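Local coordinates for N-acetylneuraminic acid outer membrane channel protein NanC (Escherichia coli, PDB 2WJR) that forms a monomeric outer-membrane beta-barrel channel that lets the sialic acid N-acetylneuraminate enter the bacterium, with high conductance and weak anion selectivity, at residues Thr134-Ser139 and Gln173-Pro178; Lys20-Glu23 and Trp29-Ser32; Met74-His77 and Gly82-Tyr85; Ile62-Asp65 and Thr69-Pro72. The protein carries 1 engineered substitution. One frame throughout, in Å; residues are numbered along the deposited sequence.

All four contacts belong to the wall of one antiparallel beta-barrel, and three of them join the two arms of a hairpin. Interactions 2 and 4 touch: Trp30 CB lies 3.6 Å from Arg71 NH2, plain packing that bridges neighbouring hairpins. Interactions 4 and 3 follow each other along strand 68-79, the first at its periplasmic start and the second near its extracellular end, with centres about 23 Å apart. Interactions 1 and 3 lie on opposite sides of the chain's centre, their own centres about 32 Å apart. Interaction 1 holds n-octane against Tyr135 and Ile137, probably on the lipid-facing side, whereas Arg84 of interaction 3 holds the sulfonate of a buffer molecule.

Interaction 1: residues Thr134-Ser139 and Gln173-Pro178; sequences TYHINS and QYHMTP. With OCT (N-octane), chain F.
His136 and His175 converge on one hydroxyl, Thr142 OG1, each hydrogen-bonded to it through a ring nitrogen; the strand that carries Thr142 thus lies between the two histidines. These two nitrogens, His136 ND1 and His175 NE2, remain 4.4 Å apart, and the rings approach obliquely without stacking. His175 makes the closer contact with the other segment: the carbonyl Ser139 O comes 3.6 Å from His175 CB, near the ring plane and at the ring edge, where His175 CD2 is 3.7 Å from the same oxygen. His175 CG stands beside its backbone N and anti to the carbonyl carbon (chi1 -56°), which directs the ring at residues 134-139. The backbone bends at this point: His175 is the centre of an inverse gamma turn, closed by a weak bond from Met176 N to Tyr174 O.

In the other segment, Ile137 and Asn138 both face Phe141 in a classic beta bulge, and Asn138 OD1 takes hydrogen bonds from the backbone N of Asp140 and of Phe141. The apolar side holds n-octane: its C3 meets the edge of the Tyr135 ring, 3.7 Å from CE1, and its C8 lies 3.5 Å from Ile137 CG2. An alkane chain here is consistent with a lipid-facing surface.

Strand 141-152 separates strands 126-136 and 164-174, pairing with both; Thr134 and Gln173 each touch Thr142 on it, and beyond His175 the barrel continues into strand 180-188, whose Thr181 touches the His175 side chain.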
# COMPACT_ATOMS: atom_id res chain seq x y z
N THR A 134 -2.85 13.00 -5.83
CA THR A 134 -1.90 12.90 -6.94
C THR A 134 -1.96 14.22 -7.70
O THR A 134 -3.04 14.66 -8.09
CB THR A 134 -2.25 11.76 -7.91
OG1 THR A 134 -2.29 10.53 -7.19
CG2 THR A 134 -1.18 11.65 -9.06
N TYR A 135 -0.79 14.83 -7.87
CA TYR A 135 -0.69 16.16 -8.47
C TYR A 135 0.34 16.13 -9.59
O TYR A 135 1.54 16.00 -9.37
CB TYR A 135 -0.33 17.20 -7.41
CG TYR A 135 -0.02 18.58 -7.94
CD1 TYR A 135 1.01 19.33 -7.38
CD2 TYR A 135 -0.74 19.13 -9.00
CE1 TYR A 135 1.30 20.60 -7.84
CE2 TYR A 135 -0.46 20.42 -9.47
CZ TYR A 135 0.58 21.14 -8.89
OH TYR A 135 0.92 22.39 -9.32
N HIS A 136 -0.16 16.22 -10.81
CA HIS A 136 0.67 16.34 -12.01
C HIS A 136 1.12 17.79 -12.08
O HIS A 136 0.35 18.69 -12.48
CB HIS A 136 -0.13 15.94 -13.25
CG HIS A 136 -0.68 14.56 -13.19
ND1 HIS A 136 0.12 13.44 -13.03
CD2 HIS A 136 -1.95 14.10 -13.30
CE1 HIS A 136 -0.63 12.36 -13.03
NE2 HIS A 136 -1.90 12.73 -13.18
N ILE A 137 2.35 18.02 -11.63
CA ILE A 137 2.92 19.36 -11.47
C ILE A 137 3.18 19.96 -12.85
O ILE A 137 2.75 21.08 -13.15
CB ILE A 137 4.25 19.30 -10.70
CG1 ILE A 137 4.05 18.71 -9.29
CG2 ILE A 137 4.88 20.68 -10.60
CD1 ILE A 137 5.32 18.27 -8.67
N ASN A 138 3.86 19.20 -13.69
CA ASN A 138 4.12 19.61 -15.08
C ASN A 138 4.36 18.37 -15.93
O ASN A 138 4.15 17.23 -15.47
CB ASN A 138 5.27 20.64 -15.14
CG ASN A 138 6.61 20.07 -14.67
OD1 ASN A 138 6.84 18.88 -14.70
ND2 ASN A 138 7.52 20.96 -14.27
N SER A 139 4.78 18.56 -17.19
CA SER A 139 4.94 17.42 -18.07
C SER A 139 5.99 16.45 -17.55
O SER A 139 5.93 15.28 -17.85
CB SER A 139 5.24 17.85 -19.53
OG SER A 139 6.33 18.75 -19.57
N GLN A 173 7.41 11.14 -9.23
CA GLN A 173 7.52 10.42 -10.49
C GLN A 173 8.07 11.38 -11.53
O GLN A 173 7.66 12.54 -11.61
CB GLN A 173 6.15 9.92 -10.97
CG GLN A 173 5.44 8.90 -10.10
CD GLN A 173 3.98 8.72 -10.52
OE1 GLN A 173 3.52 9.32 -11.49
NE2 GLN A 173 3.25 7.90 -9.77
N TYR A 174 9.00 10.87 -12.33
CA TYR A 174 9.59 11.61 -13.43
C TYR A 174 9.11 10.95 -14.72
O TYR A 174 9.40 9.81 -14.96
CB TYR A 174 11.12 11.58 -13.32
CG TYR A 174 11.83 12.11 -14.54
CD1 TYR A 174 11.49 13.34 -15.08
CD2 TYR A 174 12.83 11.38 -15.15
CE1 TYR A 174 12.16 13.84 -16.21
CE2 TYR A 174 13.50 11.86 -16.27
CZ TYR A 174 13.15 13.09 -16.80
OH TYR A 174 13.80 13.58 -17.91
N HIS A 175 8.36 11.68 -15.54
CA HIS A 175 7.85 11.13 -16.80
C HIS A 175 8.92 11.27 -17.89
O HIS A 175 8.84 12.15 -18.76
CB HIS A 175 6.54 11.80 -17.20
CG HIS A 175 5.48 11.72 -16.14
ND1 HIS A 175 4.99 10.51 -15.68
CD2 HIS A 175 4.86 12.67 -15.41
CE1 HIS A 175 4.08 10.74 -14.74
NE2 HIS A 175 3.99 12.04 -14.56
N MET A 176 9.92 10.41 -17.81
CA MET A 176 11.04 10.41 -18.74
C MET A 176 10.49 10.18 -20.14
O MET A 176 10.78 10.92 -21.07
CB MET A 176 12.02 9.30 -18.36
CG MET A 176 13.36 9.31 -19.09
SD MET A 176 14.34 7.93 -18.50
CE MET A 176 13.53 6.59 -19.40
N THR A 177 9.67 9.14 -20.25
CA THR A 177 8.98 8.73 -21.47
C THR A 177 7.48 8.66 -21.15
O THR A 177 7.09 8.56 -19.99
CB THR A 177 9.46 7.33 -21.86
OG1 THR A 177 10.71 7.43 -22.57
CG2 THR A 177 8.47 6.62 -22.69
N PRO A 178 6.61 8.68 -22.18
CA PRO A 178 5.20 8.39 -21.91
C PRO A 178 4.94 6.99 -21.38
O PRO A 178 3.91 6.76 -20.77
CB PRO A 178 4.55 8.57 -23.28
CG PRO A 178 5.40 9.63 -23.93
CD PRO A 178 6.80 9.29 -23.51
C1 OCT F . 4.73 18.78 -4.24
C2 OCT F . 3.63 19.77 -3.89
C3 OCT F . 3.57 20.93 -4.89
C4 OCT F . 4.90 21.71 -4.99
C5 OCT F . 5.38 21.88 -6.44
C6 OCT F . 5.36 23.35 -6.88
C7 OCT F . 6.68 23.74 -7.53
C8 OCT F . 6.88 23.04 -8.88

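Interaction 2: residues Lys20-Glu23 and Trp29-Ser32; sequences KVSE and WWAS
Ser22 and Ser32 face each other as an antiparallel non-hydrogen-bonded pair in the beta hairpin of strands 14-24 and 29-40, part of the barrel wall, with segment axes 176° apart. This is the tight part of the contact. The CA atoms of Ser22 and Ser32 are only 4.1 Å apart, and Ser22 CB meets Ser32 OG at 3.6 Å. Lys20 reaches over from the next residue on the same face, its chain fully extended, and lays its methylene CG 3.5 Å from Ser32 OG. With that OG anti to the backbone N (chi1 -171°), Ser32 can at most make a weak bond to Val21 O, its proton having another acceptor within reach. Trp30 completes this face. Glu23 O sits over one face of its indole, nearest CD1, while CZ2 meets Ser22 CB obliquely at 3.8 Å. An alanine in place of Trp30 would remove the indole, and is likely to open a gap beside Glu23 O and leave Ser22 CB without its aromatic neighbour.

The other face is looser. Glu23 and Ala31 form the hydrogen-bonded pair, but their side chains make no close contact with the opposite segment, and the Glu23 side chain leads out onto the surface, on the same face as Val21. What joins the strands here is backbone. Ala31 N donates to Glu23 O at 3.1 Å, and Ala31 O receives Glu23 N at 2.9 Å, the donor standing almost in line with the carbonyl at a C=O...N angle of 170°. The same Ala31 O also receives a CA-H...O contact from Ser22 CA at 3.2 Å.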
# COMPACT_ATOMS: atom_id res chain seq x y z
N LYS A 20 5.56 -5.65 -9.56
CA LYS A 20 4.12 -5.46 -9.61
C LYS A 20 3.63 -5.31 -11.04
O LYS A 20 4.19 -4.56 -11.81
CB LYS A 20 3.76 -4.21 -8.82
CG LYS A 20 2.28 -3.93 -8.72
CD LYS A 20 2.03 -2.75 -7.81
CE LYS A 20 0.56 -2.48 -7.62
NZ LYS A 20 0.36 -1.13 -7.03
N VAL A 21 2.56 -6.03 -11.37
CA VAL A 21 1.95 -5.91 -12.69
C VAL A 21 0.50 -5.53 -12.49
O VAL A 21 -0.24 -6.21 -11.78
CB VAL A 21 2.08 -7.21 -13.52
CG1 VAL A 21 3.53 -7.43 -13.91
CG2 VAL A 21 1.58 -8.41 -12.73
N SER A 22 0.10 -4.44 -13.13
CA SER A 22 -1.27 -3.96 -13.00
C SER A 22 -1.86 -3.52 -14.34
O SER A 22 -1.14 -3.04 -15.22
CB SER A 22 -1.34 -2.80 -12.02
OG SER A 22 -0.57 -1.72 -12.50
N GLU A 23 -3.18 -3.62 -14.44
CA GLU A 23 -3.89 -3.31 -15.69
C GLU A 23 -5.33 -2.92 -15.42
O GLU A 23 -6.03 -3.59 -14.66
CB GLU A 23 -3.86 -4.56 -16.56
CG GLU A 23 -4.64 -4.48 -17.82
CD GLU A 23 -4.15 -5.52 -18.81
OE1 GLU A 23 -4.92 -6.45 -19.13
OE2 GLU A 23 -2.99 -5.41 -19.25
N TRP A 29 -13.08 -3.08 -14.98
CA TRP A 29 -12.30 -3.97 -14.11
C TRP A 29 -10.85 -3.50 -14.05
O TRP A 29 -10.29 -3.01 -15.04
CB TRP A 29 -12.36 -5.43 -14.57
CG TRP A 29 -13.67 -6.05 -14.26
CD1 TRP A 29 -14.73 -6.19 -15.11
CD2 TRP A 29 -14.10 -6.57 -13.00
NE1 TRP A 29 -15.79 -6.76 -14.46
CE2 TRP A 29 -15.43 -7.02 -13.17
CE3 TRP A 29 -13.49 -6.71 -11.75
CZ2 TRP A 29 -16.16 -7.59 -12.12
CZ3 TRP A 29 -14.22 -7.28 -10.71
CH2 TRP A 29 -15.54 -7.72 -10.91
N TRP A 30 -10.25 -3.66 -12.87
CA TRP A 30 -8.84 -3.35 -12.66
C TRP A 30 -8.24 -4.43 -11.77
O TRP A 30 -8.91 -4.91 -10.86
CB TRP A 30 -8.69 -1.98 -12.02
CG TRP A 30 -7.26 -1.53 -11.83
CD1 TRP A 30 -6.51 -0.81 -12.71
CD2 TRP A 30 -6.43 -1.77 -10.69
NE1 TRP A 30 -5.27 -0.59 -12.18
CE2 TRP A 30 -5.19 -1.18 -10.95
CE3 TRP A 30 -6.62 -2.45 -9.49
CZ2 TRP A 30 -4.13 -1.23 -10.03
CZ3 TRP A 30 -5.57 -2.51 -8.58
CH2 TRP A 30 -4.34 -1.90 -8.86
N ALA A 31 -7.01 -4.83 -12.05
CA ALA A 31 -6.32 -5.83 -11.24
C ALA A 31 -4.81 -5.61 -11.19
O ALA A 31 -4.20 -4.99 -12.07
CB ALA A 31 -6.62 -7.26 -11.69
N SER A 32 -4.23 -6.15 -10.13
CA SER A 32 -2.81 -6.06 -9.89
C SER A 32 -2.36 -7.33 -9.18
O SER A 32 -3.11 -7.92 -8.39
CB SER A 32 -2.52 -4.84 -9.01
OG SER A 32 -1.13 -4.59 -8.92

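Interaction 3: residues Met74-His77 and Gly82-Tyr85; sequences MLTH and GTRY
A guanidinium-on-imidazole stack, Arg84 over His77, marks this contact near the extracellular end of the hairpin of strands 68-79 and 82-96. The two groups lie flat on each other, centres 4.1 Å apart and planes at 25°, with Arg84 NH2 above one face of the His77 ring toward its rim. A bend at chi3 (84°) folds the arginine back over the histidine. Beneath them the pair is antiparallel and hydrogen-bonded: His77 N to Arg84 O and Arg84 N to His77 O, both 2.8 Å.

Water fixes the edges of the stack in this beta-barrel wall. One accepts from Arg84 NE at 2.7 Å and donates to Leu75 O; a second lies in the His77 ring plane, 2.8 Å from ND1, and donates to His77 O and Gly82 O. Arg84 NH2 also forms a salt bridge to the sulfonate of a buffer molecule, probably from the crystallisation liquor. A leucine for Arg84 would probably leave the imidazole without its cationic cover and the water on Leu75 O without its NE donor.

On the opposite face, Thr76 CG2 packs against Thr83 CG2 at 3.6 Å, and Met74 SD makes an oblique Met-aromatic contact with Tyr85, 5.5 Å from the ring centroid.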
# COMPACT_ATOMS: atom_id res chain seq x y z
N MET A 74 -11.14 -5.87 -3.62
CA MET A 74 -10.50 -6.66 -2.58
C MET A 74 -9.03 -6.85 -2.83
O MET A 74 -8.59 -7.08 -3.97
CB MET A 74 -11.16 -8.03 -2.45
CG MET A 74 -10.58 -8.81 -1.24
SD MET A 74 -11.62 -10.16 -0.80
CE MET A 74 -11.38 -11.22 -2.22
N LEU A 75 -8.26 -6.74 -1.75
CA LEU A 75 -6.86 -7.08 -1.75
C LEU A 75 -6.71 -8.38 -1.00
O LEU A 75 -7.09 -8.49 0.18
CB LEU A 75 -6.03 -5.98 -1.06
CG LEU A 75 -4.55 -6.29 -0.87
CD1 LEU A 75 -3.86 -6.33 -2.21
CD2 LEU A 75 -3.90 -5.28 0.03
N THR A 76 -6.15 -9.37 -1.68
CA THR A 76 -5.88 -10.66 -1.06
C THR A 76 -4.38 -10.78 -0.88
O THR A 76 -3.62 -10.59 -1.82
CB THR A 76 -6.40 -11.82 -1.90
OG1 THR A 76 -7.80 -11.65 -2.15
CG2 THR A 76 -6.15 -13.14 -1.18
N HIS A 77 -3.96 -11.11 0.34
CA HIS A 77 -2.57 -11.09 0.71
C HIS A 77 -2.16 -12.53 1.14
O HIS A 77 -2.80 -13.11 2.00
CB HIS A 77 -2.39 -10.07 1.85
CG HIS A 77 -1.02 -10.00 2.45
ND1 HIS A 77 -0.53 -10.98 3.29
CD2 HIS A 77 -0.07 -9.04 2.40
CE1 HIS A 77 0.69 -10.65 3.67
NE2 HIS A 77 0.99 -9.47 3.15
N GLY A 82 -0.36 -17.56 5.99
CA GLY A 82 -1.63 -17.88 5.32
C GLY A 82 -2.23 -16.72 4.50
O GLY A 82 -1.51 -15.86 3.99
N THR A 83 -3.56 -16.71 4.39
CA THR A 83 -4.24 -15.77 3.49
C THR A 83 -5.01 -14.72 4.29
O THR A 83 -5.63 -15.02 5.31
CB THR A 83 -5.20 -16.50 2.53
OG1 THR A 83 -4.48 -17.48 1.78
CG2 THR A 83 -5.88 -15.50 1.57
N ARG A 84 -4.93 -13.48 3.82
CA ARG A 84 -5.62 -12.37 4.44
C ARG A 84 -6.47 -11.69 3.37
O ARG A 84 -5.96 -11.35 2.32
CB ARG A 84 -4.61 -11.39 5.00
CG ARG A 84 -5.19 -10.19 5.70
CD ARG A 84 -4.08 -9.15 5.88
NE ARG A 84 -3.94 -8.34 4.66
CZ ARG A 84 -2.90 -7.55 4.37
NH1 ARG A 84 -2.90 -6.84 3.25
NH2 ARG A 84 -1.85 -7.47 5.18
N TYR A 85 -7.75 -11.49 3.66
CA TYR A 85 -8.71 -10.95 2.69
C TYR A 85 -9.08 -9.53 3.07
O TYR A 85 -9.47 -9.28 4.23
CB TYR A 85 -9.95 -11.81 2.67
CG TYR A 85 -9.73 -13.23 2.20
CD1 TYR A 85 -9.50 -13.51 0.84
CD2 TYR A 85 -9.73 -14.30 3.10
CE1 TYR A 85 -9.31 -14.79 0.39
CE2 TYR A 85 -9.53 -15.61 2.65
CZ TYR A 85 -9.33 -15.84 1.30
OH TYR A 85 -9.12 -17.12 0.85
O HOH W 1 -5.74 -7.65 2.70
O HOH W 2 -1.25 -13.29 4.67

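Interaction 4: residues Ile62-Asp65 and Thr69-Pro72; sequences IKLD and TVRP
Ile62 and Val70 form an antiparallel hydrogen-bonded pair, Ile62 N reaching Val70 O at 2.8 Å and Val70 N reaching Ile62 O at 3.0 Å. The two bonds differ in approach: Val70 N lies in the plane of the Ile62 carbonyl, whereas Ile62 N is tilted 24° out of the plane of the Val70 carbonyl. The same Ile62 O also receives a CA-H...O contact from Thr69 CA, at 3.2 Å.

The side chains of this pair form a small apolar patch on the surface. Ile62 has its CG1 branch beside the backbone N (chi1 -54°), and this branch sends CD1 forward along the partner strand to Pro72 CD at 3.8 Å, the two side chains crossing at about a right angle. Leu64 comes in from the turn, and its CD1 touches Val70 CG2 at 3.7 Å. Val70 is thus flanked by Leu64 and, from strand 82-96, by Val89 and Leu91. On the other face Thr69, paired with Lys63, brings its methyl CG2 to 3.5 Å from Ile62 O.

At the loop end a water lies 2.8 Å from Asp65 O and 3.0 Å from Thr69 OG1. Asp65 OD2 turns into the loop and accepts from the backbone N of Gln67 and of Trp68, which ties the short connection together. Arg71, on the Thr69 face, reaches back to Asn59 OD1. The apolar patch probably faces lipid, and the short periplasmic turn beside it, joining two transmembrane strands, is characteristic of outer-membrane beta-barrels.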
# COMPACT_ATOMS: atom_id res chain seq x y z
N ILE A 62 -16.78 2.00 -11.00
CA ILE A 62 -18.12 2.53 -11.26
C ILE A 62 -18.02 4.03 -11.56
O ILE A 62 -17.64 4.82 -10.70
CB ILE A 62 -19.07 2.32 -10.07
CG1 ILE A 62 -19.10 0.86 -9.65
CG2 ILE A 62 -20.51 2.83 -10.39
CD1 ILE A 62 -19.75 0.64 -8.28
N LYS A 63 -18.32 4.42 -12.81
CA LYS A 63 -18.23 5.84 -13.18
C LYS A 63 -19.47 6.55 -12.68
O LYS A 63 -20.59 6.27 -13.14
CB LYS A 63 -18.12 6.03 -14.70
CG LYS A 63 -16.78 5.64 -15.31
CD LYS A 63 -16.79 5.82 -16.86
N LEU A 64 -19.31 7.47 -11.74
CA LEU A 64 -20.46 8.24 -11.28
C LEU A 64 -20.71 9.40 -12.24
O LEU A 64 -21.85 9.68 -12.56
CB LEU A 64 -20.29 8.73 -9.85
CG LEU A 64 -20.13 7.63 -8.79
CD1 LEU A 64 -20.32 8.26 -7.41
CD2 LEU A 64 -21.10 6.49 -8.99
N ASP A 65 -19.64 10.05 -12.67
CA ASP A 65 -19.65 11.01 -13.77
C ASP A 65 -18.24 11.05 -14.35
O ASP A 65 -17.47 10.12 -14.11
CB ASP A 65 -20.19 12.39 -13.33
CG ASP A 65 -19.26 13.12 -12.37
OD1 ASP A 65 -19.66 14.22 -11.95
OD2 ASP A 65 -18.15 12.64 -12.07
N THR A 69 -15.40 8.33 -9.38
CA THR A 69 -15.42 6.88 -9.53
C THR A 69 -15.47 6.21 -8.14
O THR A 69 -14.79 6.64 -7.22
CB THR A 69 -14.15 6.38 -10.26
OG1 THR A 69 -14.03 7.03 -11.53
CG2 THR A 69 -14.19 4.83 -10.53
N VAL A 70 -16.29 5.17 -8.02
CA VAL A 70 -16.35 4.34 -6.81
C VAL A 70 -15.83 2.97 -7.22
O VAL A 70 -16.32 2.38 -8.22
CB VAL A 70 -17.80 4.21 -6.24
CG1 VAL A 70 -17.86 3.28 -4.99
CG2 VAL A 70 -18.33 5.58 -5.86
N ARG A 71 -14.86 2.46 -6.45
CA ARG A 71 -14.26 1.15 -6.71
C ARG A 71 -14.42 0.18 -5.54
O ARG A 71 -13.59 0.17 -4.61
CB ARG A 71 -12.77 1.30 -7.01
CG ARG A 71 -12.45 1.95 -8.34
CD ARG A 71 -10.96 2.24 -8.45
NE ARG A 71 -10.62 2.97 -9.66
CZ ARG A 71 -10.30 2.43 -10.84
NH1 ARG A 71 -9.99 3.23 -11.85
NH2 ARG A 71 -10.28 1.10 -11.02
N PRO A 72 -15.46 -0.67 -5.59
CA PRO A 72 -15.49 -1.83 -4.71
C PRO A 72 -14.39 -2.78 -5.14
O PRO A 72 -14.12 -2.92 -6.34
CB PRO A 72 -16.88 -2.42 -4.96
CG PRO A 72 -17.25 -1.95 -6.29
CD PRO A 72 -16.67 -0.59 -6.42
O HOH W 3 -15.02 8.93 -13.66